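Local coordinates for protein GntR family transcriptional regulator (Streptococcus agalactiae, PDB 7B5U) that binds the second messenger c-di-AMP through its dimeric C-terminal RCK_C domain, and probably regulates transcription as a GntR-type DNA-binding protein, at residues Y6-S11 and F75-G80; S11-H16 and I53-H58. All blocks are in the same frame, centred on the assembly; numbering follows the deposited sequence.

Contact 1: residues Y6-S11 and F75-G80; sequences YEIIVS and FNLRMG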
loop_
_atom_site.group_PDB
_atom_site.type_symbol
_atom_site.label_atom_id
_atom_site.label_comp_id
_atom_site.label_asym_id
_atom_site.label_seq_id
_atom_site.Cartn_x
_atom_site.Cartn_y
_atom_site.Cartn_z
ATOM N N TYR A 6 0.658 -10.532 2.285
ATOM C CA TYR A 6 0.968 -11.211 3.529
ATOM C C TYR A 6 -0.010 -10.761 4.610
ATOM O O TYR A 6 -0.562 -9.654 4.562
ATOM C CB TYR A 6 2.376 -10.840 3.981
ATOM C CG TYR A 6 3.455 -11.351 3.075
ATOM C CD1 TYR A 6 3.943 -10.568 2.042
ATOM C CD2 TYR A 6 3.979 -12.624 3.241
ATOM C CE1 TYR A 6 4.926 -11.038 1.196
ATOM C CE2 TYR A 6 4.967 -13.102 2.402
ATOM C CZ TYR A 6 5.435 -12.303 1.382
ATOM O OH TYR A 6 6.416 -12.762 0.532
ATOM N N GLU A 7 -0.199 -11.623 5.613
ATOM C CA GLU A 7 -1.071 -11.338 6.747
ATOM C C GLU A 7 -0.278 -11.588 8.019
ATOM O O GLU A 7 0.295 -12.670 8.184
ATOM C CB GLU A 7 -2.306 -12.252 6.720
ATOM C CG GLU A 7 -3.299 -11.993 7.848
ATOM C CD GLU A 7 -4.516 -12.906 7.806
ATOM O OE1 GLU A 7 -5.381 -12.780 8.701
ATOM O OE2 GLU A 7 -4.618 -13.748 6.886
ATOM N N ILE A 8 -0.221 -10.598 8.906
ATOM C CA ILE A 8 0.348 -10.800 10.234
ATOM C C ILE A 8 -0.662 -10.372 11.287
ATOM O O ILE A 8 -1.389 -9.388 11.112
ATOM C CB ILE A 8 1.699 -10.082 10.446
ATOM C CG1 ILE A 8 1.562 -8.567 10.279
ATOM C CG2 ILE A 8 2.774 -10.665 9.542
ATOM C CD1 ILE A 8 2.810 -7.810 10.708
ATOM N N ILE A 9 -0.709 -11.125 12.381
ATOM C CA ILE A 9 -1.529 -10.788 13.539
ATOM C C ILE A 9 -0.601 -10.170 14.579
ATOM O O ILE A 9 0.317 -10.836 15.071
ATOM C CB ILE A 9 -2.231 -12.033 14.113
ATOM C CG1 ILE A 9 -3.104 -12.720 13.054
ATOM C CG2 ILE A 9 -3.042 -11.638 15.351
ATOM C CD1 ILE A 9 -3.604 -14.094 13.480
ATOM N N VAL A 10 -0.819 -8.897 14.904
ATOM C CA VAL A 10 0.070 -8.193 15.828
ATOM C C VAL A 10 -0.360 -8.452 17.268
ATOM O O VAL A 10 -0.889 -7.575 17.967
ATOM C CB VAL A 10 0.251 -6.705 15.451
ATOM C CG1 VAL A 10 1.020 -6.597 14.144
ATOM C CG2 VAL A 10 -1.094 -5.966 15.331
ATOM N N SER A 11 -0.119 -9.677 17.717
ATOM C CA SER A 11 -0.596 -10.147 19.008
ATOM C C SER A 11 0.395 -9.923 20.142
ATOM O O SER A 11 0.018 -10.081 21.310
ATOM C CB SER A 11 -0.953 -11.631 18.915
ATOM O OG SER A 11 0.155 -12.379 18.454
ATOM N N PHE A 75 7.190 -5.741 14.499
ATOM C CA PHE A 75 6.075 -5.896 15.423
ATOM C C PHE A 75 6.326 -6.945 16.511
ATOM O O PHE A 75 5.370 -7.417 17.142
ATOM C CB PHE A 75 4.779 -6.163 14.661
ATOM C CG PHE A 75 4.216 -4.941 13.989
ATOM C CD1 PHE A 75 4.293 -4.779 12.623
ATOM C CD2 PHE A 75 3.628 -3.939 14.740
ATOM C CE1 PHE A 75 3.774 -3.640 12.018
ATOM C CE2 PHE A 75 3.104 -2.808 14.144
ATOM C CZ PHE A 75 3.179 -2.657 12.781
ATOM N N ASN A 76 7.589 -7.316 16.745
ATOM C CA ASN A 76 7.953 -8.146 17.897
ATOM C C ASN A 76 7.365 -9.555 17.789
ATOM O O ASN A 76 6.946 -10.146 18.784
ATOM C CB ASN A 76 7.587 -7.484 19.236
ATOM C CG ASN A 76 8.202 -8.199 20.420
ATOM O OD1 ASN A 76 9.311 -8.743 20.326
ATOM N ND2 ASN A 76 7.480 -8.229 21.539
ATOM N N LEU A 77 7.369 -10.109 16.574
ATOM C CA LEU A 77 6.792 -11.419 16.303
ATOM C C LEU A 77 7.847 -12.496 16.046
ATOM O O LEU A 77 7.525 -13.544 15.480
ATOM C CB LEU A 77 5.810 -11.338 15.132
ATOM C CG LEU A 77 4.586 -10.434 15.328
ATOM C CD1 LEU A 77 3.748 -10.341 14.060
ATOM C CD2 LEU A 77 3.753 -10.956 16.476
ATOM N N ARG A 78 9.091 -12.282 16.472
ATOM C CA ARG A 78 10.155 -13.226 16.128
ATOM C C ARG A 78 10.165 -14.504 16.962
ATOM O O ARG A 78 10.914 -15.427 16.620
ATOM C CB ARG A 78 11.523 -12.544 16.209
ATOM C CG ARG A 78 11.755 -11.485 15.148
ATOM C CD ARG A 78 12.383 -12.051 13.898
ATOM N NE ARG A 78 13.781 -12.422 14.104
ATOM C CZ ARG A 78 14.498 -13.109 13.220
ATOM N NH1 ARG A 78 13.945 -13.496 12.080
ATOM N NH2 ARG A 78 15.763 -13.415 13.476
ATOM N N MET A 79 9.381 -14.582 18.042
ATOM C CA MET A 79 9.282 -15.801 18.856
ATOM C C MET A 79 10.648 -16.275 19.352
ATOM O O MET A 79 10.922 -17.475 19.413
ATOM C CB MET A 79 8.542 -16.927 18.122
ATOM C CG MET A 79 7.022 -16.844 18.187
ATOM S SD MET A 79 6.312 -17.299 19.793
ATOM C CE MET A 79 6.215 -19.083 19.651
ATOM N N GLY A 80 11.524 -15.333 19.696
ATOM C CA GLY A 80 12.823 -15.675 20.240
ATOM C C GLY A 80 13.895 -15.984 19.220
ATOM O O GLY A 80 15.025 -16.307 19.616
#
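Val-10 and Phe-75 bring the two backbones together, their CA atoms 6.4 Å apart, where the chain leaving strand 6-9, outermost in this chain's sheet, passes the residues that follow helix 65-74. The C-terminal end of the RCK_C (TrkA-C) domain thus packs on its first strand. Both segments turn here. Val-10 centres an inverse gamma turn, with a weak bond from Ser-11 N to Ile-9 O, while Asn-76 is the C-prime residue of a Schellman motif that closes the helix, a place whose positive phi asparagine tolerates.

Val-10 CG1 sits over a face of the Phe-75 ring, 4.0 Å from its centroid, in a CH-pi contact displaced toward CG, where CG1 to CG is 3.6 Å. Its second methyl, CG2, packs against the Glu-54 carbonyl, so valine's two branches serve two neighbours, the ring and the turn at 53-58. The Ile-8 side chain crosses that of Phe-75 at about a right angle. Its CG1 lies between the backbone N and carbonyl carbon (chi1 61°), and the chain then extends to bring CD1 3.9 Å from Phe-75 CD1. Leucine's forked end offers two methyls to the Ile-9 carbonyl, Leu-77 CD1 at 3.6 Å and CD2 at 3.7 Å from Ile-9 O; CD1 also meets Ile-8 CB.

Ile-59 and Ile-53 extend the apolar surroundings. Tyr-6 and Ile-8 form backbone bonds with Phe-61 and Ile-59, and Val-10 with Gly-56 and Asp-57. No hydrogen bond crosses between segments 6-11 and 75-80, which apolar packing alone joins.

Contact 2: residues S11-H16 and I53-H58; sequences SEDSEH and IEQGDH
Ser-11 and Gly-56 nearly touch along the backbone, with CA atoms 4.6 Å apart, and from there the segments diverge until His-16 and Ile-53 are 7.9 Å apart at their CA atoms. Segment 53-58 contains a type II beta turn, Glu-54 to Asp-57, joining strands 52-53 and 58-62 of the RCK_C domain. Gly-56 takes the third position, whose positive phi glycine adopts most easily; Asp-57 N to Glu-54 O closes the turn. Val-10, just before Ser-11, is backbone-bonded to Gly-56 and Asp-57.

Gln-55 supplies the side-chain bonds between the segments. Its CG is anti to the backbone N (chi1 -168°) and the chain continues extended, passing alongside the Ser-11 carbonyl and carrying the amide to the loop. There NE2 donates to Asp-13 OD1 at 3.0 Å in a nearly straight bond of 170°. OD1 lies in the plane of the Gln-55 amide, and NE2 meets it on the anti side of the carboxylate, tilted somewhat from the carboxylate plane. A weak second bond runs from Gln-55 NE2 to Glu-12 O, 3.1 Å long. Glutamine fits because one nitrogen with two hydrogens can serve a carboxylate and a carbonyl while the long chain bridges the distance.

Asp-57 braces the turn from within: its OD2 receives Glu-54 N at 2.9 Å from well above the carboxylate plane, and its OD1 is hydrogen-bonded to His-39 ND1. This is a surface contact, although Ile-53 packs inward onto Val-10. The facing loop has its own lock, an ST turn in which Ser-14 OG accepts from His-16 N at 3.0 Å.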
loop_
_atom_site.group_PDB
_atom_site.type_symbol
_atom_site.label_atom_id
_atom_site.label_comp_id
_atom_site.label_asym_id
_atom_site.label_seq_id
_atom_site.Cartn_x
_atom_site.Cartn_y
_atom_site.Cartn_z
ATOM N N SER A 11 -0.119 -9.677 17.717
ATOM C CA SER A 11 -0.596 -10.147 19.008
ATOM C C SER A 11 0.395 -9.923 20.142
ATOM O O SER A 11 0.018 -10.081 21.310
ATOM C CB SER A 11 -0.953 -11.631 18.915
ATOM O OG SER A 11 0.155 -12.379 18.454
ATOM N N GLU A 12 1.636 -9.561 19.847
ATOM C CA GLU A 12 2.642 -9.364 20.880
ATOM C C GLU A 12 2.707 -7.890 21.270
ATOM O O GLU A 12 2.312 -7.003 20.513
ATOM C CB GLU A 12 4.007 -9.840 20.383
ATOM C CG GLU A 12 4.047 -11.337 20.070
ATOM C CD GLU A 12 4.186 -12.219 21.308
ATOM O OE1 GLU A 12 4.490 -11.700 22.403
ATOM O OE2 GLU A 12 3.998 -13.448 21.180
ATOM N N ASP A 13 3.214 -7.634 22.474
ATOM C CA ASP A 13 3.440 -6.257 22.897
ATOM C C ASP A 13 4.487 -5.604 22.001
ATOM O O ASP A 13 5.448 -6.249 21.557
ATOM C CB ASP A 13 3.922 -6.220 24.347
ATOM C CG ASP A 13 2.894 -6.739 25.326
ATOM O OD1 ASP A 13 1.684 -6.623 25.034
ATOM O OD2 ASP A 13 3.307 -7.228 26.400
ATOM N N SER A 14 4.296 -4.314 21.726
ATOM C CA SER A 14 5.184 -3.607 20.817
ATOM C C SER A 14 5.005 -2.113 20.999
ATOM O O SER A 14 3.875 -1.626 21.061
ATOM C CB SER A 14 4.873 -3.957 19.355
ATOM O OG SER A 14 5.574 -3.108 18.455
ATOM N N GLU A 15 6.128 -1.390 21.004
ATOM C CA GLU A 15 6.115 0.071 21.021
ATOM C C GLU A 15 5.347 0.660 19.845
ATOM O O GLU A 15 4.986 1.843 19.877
ATOM C CB GLU A 15 7.553 0.584 20.960
ATOM C CG GLU A 15 8.270 0.115 19.685
ATOM C CD GLU A 15 9.660 0.695 19.502
ATOM O OE1 GLU A 15 9.791 1.933 19.492
ATOM O OE2 GLU A 15 10.620 -0.090 19.348
ATOM N N HIS A 16 5.124 -0.112 18.792
ATOM C CA HIS A 16 4.456 0.411 17.615
ATOM C C HIS A 16 2.936 0.356 17.714
ATOM O O HIS A 16 2.257 1.001 16.909
ATOM C CB HIS A 16 4.976 -0.317 16.375
ATOM C CG HIS A 16 6.465 -0.255 16.231
ATOM N ND1 HIS A 16 7.171 0.927 16.241
ATOM C CD2 HIS A 16 7.385 -1.238 16.089
ATOM C CE1 HIS A 16 8.461 0.670 16.108
ATOM N NE2 HIS A 16 8.614 -0.638 16.019
ATOM N N ILE A 53 -2.940 1.047 14.353
ATOM C CA ILE A 53 -2.723 -0.382 14.507
ATOM C C ILE A 53 -2.794 -0.719 15.990
ATOM O O ILE A 53 -2.023 -0.195 16.799
ATOM C CB ILE A 53 -1.399 -0.821 13.869
ATOM C CG1 ILE A 53 -1.405 -0.482 12.377
ATOM C CG2 ILE A 53 -1.180 -2.314 14.077
ATOM C CD1 ILE A 53 -0.081 -0.723 11.689
ATOM N N GLU A 54 -3.735 -1.598 16.351
ATOM C CA GLU A 54 -3.969 -1.987 17.737
ATOM C C GLU A 54 -3.647 -3.459 17.942
ATOM O O GLU A 54 -3.631 -4.249 16.997
ATOM C CB GLU A 54 -5.435 -1.770 18.121
ATOM C CG GLU A 54 -6.061 -0.481 17.616
ATOM C CD GLU A 54 -5.774 0.703 18.502
ATOM O OE1 GLU A 54 -4.820 0.624 19.307
ATOM O OE2 GLU A 54 -6.508 1.713 18.396
ATOM N N GLN A 55 -3.416 -3.829 19.197
ATOM C CA GLN A 55 -3.003 -5.197 19.470
ATOM C C GLN A 55 -4.094 -6.176 19.054
ATOM O O GLN A 55 -5.280 -5.967 19.319
ATOM C CB GLN A 55 -2.661 -5.388 20.944
ATOM C CG GLN A 55 -1.952 -6.714 21.179
ATOM C CD GLN A 55 -1.312 -6.782 22.547
ATOM O OE1 GLN A 55 -1.995 -6.939 23.565
ATOM N NE2 GLN A 55 0.009 -6.666 22.591
ATOM N N GLY A 56 -3.681 -7.256 18.396
ATOM C CA GLY A 56 -4.611 -8.247 17.907
ATOM C C GLY A 56 -5.109 -8.005 16.501
ATOM O O GLY A 56 -5.730 -8.905 15.913
ATOM N N ASP A 57 -4.857 -6.830 15.935
ATOM C CA ASP A 57 -5.292 -6.573 14.572
ATOM C C ASP A 57 -4.539 -7.468 13.588
ATOM O O ASP A 57 -3.430 -7.940 13.852
ATOM C CB ASP A 57 -5.017 -5.117 14.196
ATOM C CG ASP A 57 -5.947 -4.137 14.881
ATOM O OD1 ASP A 57 -6.883 -4.564 15.586
ATOM O OD2 ASP A 57 -5.749 -2.915 14.691
ATOM N N HIS A 58 -5.154 -7.690 12.426
ATOM C CA HIS A 58 -4.476 -8.347 11.315
ATOM C C HIS A 58 -4.066 -7.277 10.315
ATOM O O HIS A 58 -4.897 -6.461 9.893
ATOM C CB HIS A 58 -5.384 -9.358 10.614
ATOM C CG HIS A 58 -5.889 -10.459 11.494
ATOM N ND1 HIS A 58 -6.018 -11.753 11.038
ATOM C CD2 HIS A 58 -6.309 -10.470 12.782
ATOM C CE1 HIS A 58 -6.494 -12.514 12.008
ATOM N NE2 HIS A 58 -6.675 -11.761 13.079
#

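From the N terminus, strand 6-9 enters contact 1, and Ser-11, shared by both contacts, passes the chain directly into contact 2. The loop 11-16 then meets the turn at 53-58, closing a loop that contains helices 21-24 and 26-30 and the strands up to 52-53, including residues that bind c-di-AMP. The chain goes on through strand 58-62 and helix 65-74 before residues 75-80 return to the first strand, so contact 1 closes the larger loop and encloses contact 2. The two are hydrogen-bonded to each other as well: Asn-76 ND2 reaches Asp-13 O, and Glu-7 OE1 meets His-58 ND1, tying helix end, first loop and sheet together.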